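Local coordinates for protein acetylxylan esterase / glucomannan deacetylase (Cellvibrio japonicus, PDB 2W9X) that removes acetyl groups from plant cell wall polysaccharides, deacetylating glucomannan with a large preference over xylan, at residues D268-Y273 with G306-Q311; F276-H281 with G315-V320. All blocks are in the same frame, centred on the assembly; numbering follows the deposited sequence.

Contact 1: residues D268-Y273 with G306-Q311; sequences DYVANY and GKVVAQ
Lys307 meets Val270 through its aliphatic portion: CB of Lys307 lies 4.1 Å from CG2 of Val270, and the extended chain then runs on past that methyl, crossing the valine at about a right angle, until NZ reaches a hydrogen bond with Gln304 one turn earlier on its own helix. A long side chain suits this margin because its methylenes can cover an apolar neighbour while the ammonium stays in polar company.

Val308, the next residue, carries most of the contact. CG2 of Val308, anti to the carbonyl carbon, sits 3.9 Å from CA of Val270. The same CG2 of Val308 is 3.8 Å from CB of Tyr273. CG1 of Val308 lies over one face of the Tyr273 ring in a CH-pi contact, 4.3 Å from the centroid. A beta-branched residue can serve both places at once. The side chain of Tyr269, also touched by Val308, is about 8 Å from that of Asn247, a probable transition-state stabiliser.

A turn later, at the border of the interface, Gln311 brings its amide across Val270 in one of its two conformers, and it also packs on Glu303 of the second subunit.

The axes of segments 268-273 and 306-311 approach to 9.2 Å, their N-to-C directions 41° apart. No hydrogen bond joins the segments, which cohere by apolar packing, while Tyr269 OH is satisfied by Leu244 O.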
loop_
_atom_site.group_PDB
_atom_site.type_symbol
_atom_site.label_atom_id
_atom_site.label_comp_id
_atom_site.label_asym_id
_atom_site.label_seq_id
_atom_site.Cartn_x
_atom_site.Cartn_y
_atom_site.Cartn_z
ATOM N N ASP B 268 -1.088 22.498 0.051
ATOM C CA ASP B 268 -2.532 22.567 -0.150
ATOM C C ASP B 268 -3.081 21.285 -0.794
ATOM O O ASP B 268 -4.146 20.802 -0.396
ATOM C CB ASP B 268 -2.870 23.802 -0.992
ATOM C CG ASP B 268 -4.357 24.114 -1.023
ATOM O OD1 ASP B 268 -5.036 23.928 0.007
ATOM O OD2 ASP B 268 -4.844 24.579 -2.074
ATOM N N TYR B 269 -2.342 20.728 -1.761
ATOM C CA TYR B 269 -2.672 19.447 -2.365
ATOM C C TYR B 269 -2.701 18.354 -1.299
ATOM O O TYR B 269 -3.650 17.571 -1.239
ATOM C CB TYR B 269 -1.650 19.085 -3.466
ATOM C CG TYR B 269 -1.795 17.691 -4.074
ATOM C CD1 TYR B 269 -2.568 17.484 -5.223
ATOM C CD2 TYR B 269 -1.127 16.586 -3.526
ATOM C CE1 TYR B 269 -2.689 16.205 -5.803
ATOM C CE2 TYR B 269 -1.247 15.326 -4.092
ATOM C CZ TYR B 269 -2.024 15.144 -5.229
ATOM O OH TYR B 269 -2.143 13.900 -5.762
ATOM N N VAL B 270 -1.662 18.288 -0.473
ATOM C CA VAL B 270 -1.562 17.194 0.498
ATOM C C VAL B 270 -2.723 17.264 1.516
ATOM O O VAL B 270 -3.382 16.243 1.774
ATOM C CB VAL B 270 -0.153 17.087 1.189
ATOM C CG1 VAL B 270 -0.189 16.119 2.364
ATOM C CG2 VAL B 270 0.925 16.643 0.197
ATOM N N ALA B 271 -2.983 18.461 2.056
ATOM C CA ALA B 271 -4.016 18.657 3.079
ATOM C C ALA B 271 -5.403 18.261 2.567
ATOM O O ALA B 271 -6.152 17.581 3.251
ATOM C CB ALA B 271 -4.024 20.110 3.588
ATOM N N ASN B 272 -5.743 18.700 1.363
ATOM C CA ASN B 272 -7.047 18.398 0.804
ATOM C C ASN B 272 -7.247 16.958 0.382
ATOM O O ASN B 272 -8.343 16.411 0.531
ATOM C CB ASN B 272 -7.351 19.343 -0.344
ATOM C CG ASN B 272 -7.894 20.638 0.153
ATOM O OD1 ASN B 272 -9.084 20.737 0.427
ATOM N ND2 ASN B 272 -7.019 21.621 0.348
ATOM N N TYR B 273 -6.195 16.343 -0.137
ATOM C CA TYR B 273 -6.255 14.925 -0.482
ATOM C C TYR B 273 -6.490 14.110 0.796
ATOM O O TYR B 273 -7.349 13.232 0.820
ATOM C CB TYR B 273 -4.962 14.482 -1.168
ATOM C CG TYR B 273 -5.092 13.302 -2.112
ATOM C CD1 TYR B 273 -4.198 13.147 -3.176
ATOM C CD2 TYR B 273 -6.096 12.331 -1.945
ATOM C CE1 TYR B 273 -4.280 12.060 -4.045
ATOM C CE2 TYR B 273 -6.199 11.241 -2.819
ATOM C CZ TYR B 273 -5.286 11.113 -3.860
ATOM O OH TYR B 273 -5.374 10.050 -4.725
ATOM N N GLY B 306 2.937 10.122 -1.881
ATOM C CA GLY B 306 3.642 9.420 -0.793
ATOM C C GLY B 306 3.431 10.098 0.560
ATOM O O GLY B 306 3.264 9.423 1.601
ATOM N N LYS B 307 3.410 11.433 0.540
ATOM C CA LYS B 307 3.193 12.243 1.751
ATOM C C LYS B 307 1.748 12.100 2.241
ATOM O O LYS B 307 1.502 12.052 3.451
ATOM C CB LYS B 307 3.469 13.722 1.482
ATOM C CG LYS B 307 4.913 14.116 1.122
ATOM C CD LYS B 307 4.940 15.642 0.847
ATOM C CE LYS B 307 6.222 16.134 0.173
ATOM N NZ LYS B 307 6.125 17.611 -0.163
ATOM N N VAL B 308 0.805 12.054 1.291
ATOM C CA VAL B 308 -0.618 11.829 1.585
ATOM C C VAL B 308 -0.840 10.476 2.275
ATOM O O VAL B 308 -1.490 10.397 3.320
ATOM C CB VAL B 308 -1.499 11.947 0.310
ATOM C CG1 VAL B 308 -2.967 11.570 0.589
ATOM C CG2 VAL B 308 -1.450 13.370 -0.229
ATOM N N VAL B 309 -0.299 9.411 1.699
ATOM C CA VAL B 309 -0.456 8.074 2.282
ATOM C C VAL B 309 0.125 8.048 3.710
ATOM O O VAL B 309 -0.485 7.506 4.649
ATOM C CB VAL B 309 0.226 6.983 1.413
ATOM C CG1 VAL B 309 0.156 5.625 2.122
ATOM C CG2 VAL B 309 -0.433 6.905 0.053
ATOM N N ALA B 310 1.301 8.648 3.869
ATOM C CA ALA B 310 1.959 8.705 5.181
ATOM C C ALA B 310 1.177 9.472 6.245
ATOM O O ALA B 310 1.108 9.022 7.399
ATOM C CB ALA B 310 3.381 9.260 5.040
ATOM N N GLN B 311 0.572 10.588 5.846
ATOM C CA GLN B 311 -0.220 11.426 6.738
ATOM C C GLN B 311 -1.558 10.806 7.092
ATOM O O GLN B 311 -2.083 11.041 8.179
ATOM C CB GLN B 311 -0.419 12.815 6.131
ATOM C CG GLN B 311 0.693 13.772 6.500
ATOM C CD GLN B 311 0.469 15.169 5.993
ATOM O OE1 GLN B 311 1.408 15.950 5.863
ATOM N NE2 GLN B 311 -0.776 15.497 5.707
#

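Contact 2: residues F276-H281 with G315-V320; sequences FVKQLH and GGLHQV
This is a helix-to-loop packing contact on the parallel-sheet domain of an SGNH (GDSL-like) hydrolase, away from the catalytic residues. Helix 262-283 presents Val277, Lys278 and His281 to the connection that leads from helix 300-314 into strand 320-325, the outermost strand on that side of the sheet within this chain. The connection starts with a Schellman motif: Gly316, with a positive phi, is the first residue to leave the helix. Glycine suits this place because a CB would press against the carbonyl oxygen of Gly315.

The reversal delivers Leu317 to the helix, where it is the main apolar partner. Its CG is anti to the backbone N (chi1 -162°), which carries CG toward the helix, where CD1 meets Val277 and His281, one turn apart. CD1 of Leu317 is 4.1 Å from CG1 of Val277 and 3.6 Å from CB of His281, and it also touches CA of Lys278. A branched leucine end suits such a site, since CD2 can approach Val277 as well. On the inner side Val277 continues into the core on Phe289, Ile242 and Leu312. Lys278 adds its methylenes at the exposed margin, with CG of Lys278 4.3 Å from Leu317 CD1.

His281 and Leu317 run past each other in opposite directions, and CG of the leucine lies over one face of the imidazole, offset toward its rim. The contact buries ND1 of His281, which has no partner in the model. Gln319, at the centre of an inverse gamma turn, is bent at chi2 (-89°), which brings its amide to the histidine. The two planes stand 71° apart, and NE2 of Gln319 comes 3.4 Å from CE1 of His281 without forming a hydrogen bond.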
loop_
_atom_site.group_PDB
_atom_site.type_symbol
_atom_site.label_atom_id
_atom_site.label_comp_id
_atom_site.label_asym_id
_atom_site.label_seq_id
_atom_site.Cartn_x
_atom_site.Cartn_y
_atom_site.Cartn_z
ATOM N N PHE B 276 -10.035 14.641 1.961
ATOM C CA PHE B 276 -10.983 13.927 1.087
ATOM C C PHE B 276 -11.142 12.444 1.431
ATOM O O PHE B 276 -12.257 11.939 1.571
ATOM C CB PHE B 276 -10.548 14.074 -0.378
ATOM C CG PHE B 276 -11.517 13.459 -1.372
ATOM C CD1 PHE B 276 -12.888 13.765 -1.324
ATOM C CD2 PHE B 276 -11.058 12.592 -2.357
ATOM C CE1 PHE B 276 -13.779 13.204 -2.249
ATOM C CE2 PHE B 276 -11.943 12.026 -3.291
ATOM C CZ PHE B 276 -13.299 12.337 -3.235
ATOM N N VAL B 277 -10.014 11.754 1.552
ATOM C CA VAL B 277 -10.009 10.332 1.863
ATOM C C VAL B 277 -10.648 10.094 3.236
ATOM O O VAL B 277 -11.453 9.167 3.390
ATOM C CB VAL B 277 -8.580 9.741 1.789
ATOM C CG1 VAL B 277 -8.540 8.318 2.369
ATOM C CG2 VAL B 277 -8.039 9.772 0.321
ATOM N N LYS B 278 -10.298 10.928 4.222
ATOM C CA LYS B 278 -10.961 10.878 5.543
ATOM C C LYS B 278 -12.476 11.033 5.461
ATOM O O LYS B 278 -13.198 10.297 6.123
ATOM C CB LYS B 278 -10.394 11.919 6.515
ATOM C CG LYS B 278 -8.945 11.685 6.932
ATOM C CD LYS B 278 -8.576 12.800 7.896
ATOM C CE LYS B 278 -7.116 12.773 8.242
ATOM N NZ LYS B 278 -6.796 13.888 9.187
ATOM N N GLN B 279 -12.957 11.964 4.642
ATOM C CA GLN B 279 -14.400 12.158 4.488
ATOM C C GLN B 279 -15.038 10.911 3.884
ATOM O O GLN B 279 -16.067 10.447 4.364
ATOM C CB GLN B 279 -14.718 13.369 3.609
ATOM C CG GLN B 279 -14.142 14.703 4.088
ATOM C CD GLN B 279 -14.402 15.866 3.108
ATOM O OE1 GLN B 279 -14.224 15.726 1.887
ATOM N NE2 GLN B 279 -14.804 17.017 3.646
ATOM N N LEU B 280 -14.434 10.378 2.822
ATOM C CA LEU B 280 -14.917 9.143 2.189
ATOM C C LEU B 280 -14.968 7.987 3.184
ATOM O O LEU B 280 -15.921 7.215 3.190
ATOM C CB LEU B 280 -14.018 8.748 1.009
ATOM C CG LEU B 280 -14.060 9.598 -0.256
ATOM C CD1 LEU B 280 -13.003 9.127 -1.271
ATOM C CD2 LEU B 280 -15.439 9.540 -0.878
ATOM N N HIS B 281 -13.918 7.862 4.001
ATOM C CA HIS B 281 -13.834 6.816 5.011
ATOM C C HIS B 281 -14.916 6.992 6.080
ATOM O O HIS B 281 -15.490 6.007 6.546
ATOM C CB HIS B 281 -12.437 6.800 5.644
ATOM C CG HIS B 281 -12.326 5.927 6.857
ATOM N ND1 HIS B 281 -12.253 4.550 6.785
ATOM C CD2 HIS B 281 -12.257 6.237 8.175
ATOM C CE1 HIS B 281 -12.146 4.054 8.004
ATOM N NE2 HIS B 281 -12.150 5.055 8.867
ATOM N N GLY B 315 -2.384 9.460 10.886
ATOM C CA GLY B 315 -3.628 9.854 11.545
ATOM C C GLY B 315 -4.521 8.677 11.922
ATOM O O GLY B 315 -5.586 8.865 12.528
ATOM N N GLY B 316 -4.116 7.463 11.567
ATOM C CA GLY B 316 -4.881 6.291 11.979
ATOM C C GLY B 316 -5.747 5.650 10.908
ATOM O O GLY B 316 -6.513 4.741 11.213
ATOM N N LEU B 317 -5.634 6.120 9.663
ATOM C CA LEU B 317 -6.356 5.539 8.539
ATOM C C LEU B 317 -5.384 4.685 7.739
ATOM O O LEU B 317 -4.701 5.173 6.831
ATOM C CB LEU B 317 -6.970 6.627 7.643
ATOM C CG LEU B 317 -8.091 6.207 6.668
ATOM C CD1 LEU B 317 -8.971 7.412 6.358
ATOM C CD2 LEU B 317 -7.561 5.592 5.372
ATOM N N HIS B 318 -5.311 3.411 8.084
ATOM C CA HIS B 318 -4.240 2.601 7.584
ATOM C C HIS B 318 -4.575 1.899 6.268
ATOM O O HIS B 318 -3.669 1.478 5.555
ATOM C CB HIS B 318 -3.774 1.623 8.662
ATOM C CG HIS B 318 -3.447 2.281 9.975
ATOM N ND1 HIS B 318 -2.330 3.075 10.162
ATOM C CD2 HIS B 318 -4.085 2.239 11.175
ATOM C CE1 HIS B 318 -2.299 3.492 11.416
ATOM N NE2 HIS B 318 -3.350 2.999 12.052
ATOM N N GLN B 319 -5.866 1.805 5.929
ATOM C CA GLN B 319 -6.296 1.047 4.732
ATOM C C GLN B 319 -6.122 1.855 3.440
ATOM O O GLN B 319 -7.057 2.096 2.685
ATOM C CB GLN B 319 -7.721 0.464 4.894
ATOM C CG GLN B 319 -8.856 1.486 5.124
ATOM C CD GLN B 319 -9.093 1.799 6.588
ATOM O OE1 GLN B 319 -8.239 2.381 7.258
ATOM N NE2 GLN B 319 -10.272 1.426 7.096
ATOM N N VAL B 320 -4.891 2.284 3.209
ATOM C CA VAL B 320 -4.572 3.084 2.048
ATOM C C VAL B 320 -3.203 2.647 1.507
ATOM O O VAL B 320 -2.273 2.337 2.270
ATOM C CB VAL B 320 -4.709 4.624 2.353
ATOM C CG1 VAL B 320 -3.827 5.043 3.521
ATOM C CG2 VAL B 320 -4.472 5.497 1.094
#

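Overall arrangement
Both contacts use helix 262-283, and their centres lie 11 Å apart. Contact 1 pairs the earlier part of helix 262-283 with helix 300-314 and is largely buried; contact 2 pairs the later part with the loop that follows helix 300-314 and is only partly buried. Together they pack one helix against its successor and against the way into strand 320-325, an outermost strand of the parallel sheet within this chain. Neither has a hydrogen bond between its segments. In contact 1 valine methyls meet tyrosines and an aliphatic lysine chain, whereas in contact 2 a loop leucine packs on a valine and a histidine ring of the helix, with a glutamine amide beside the ring. Both contacts also touch the second subunit.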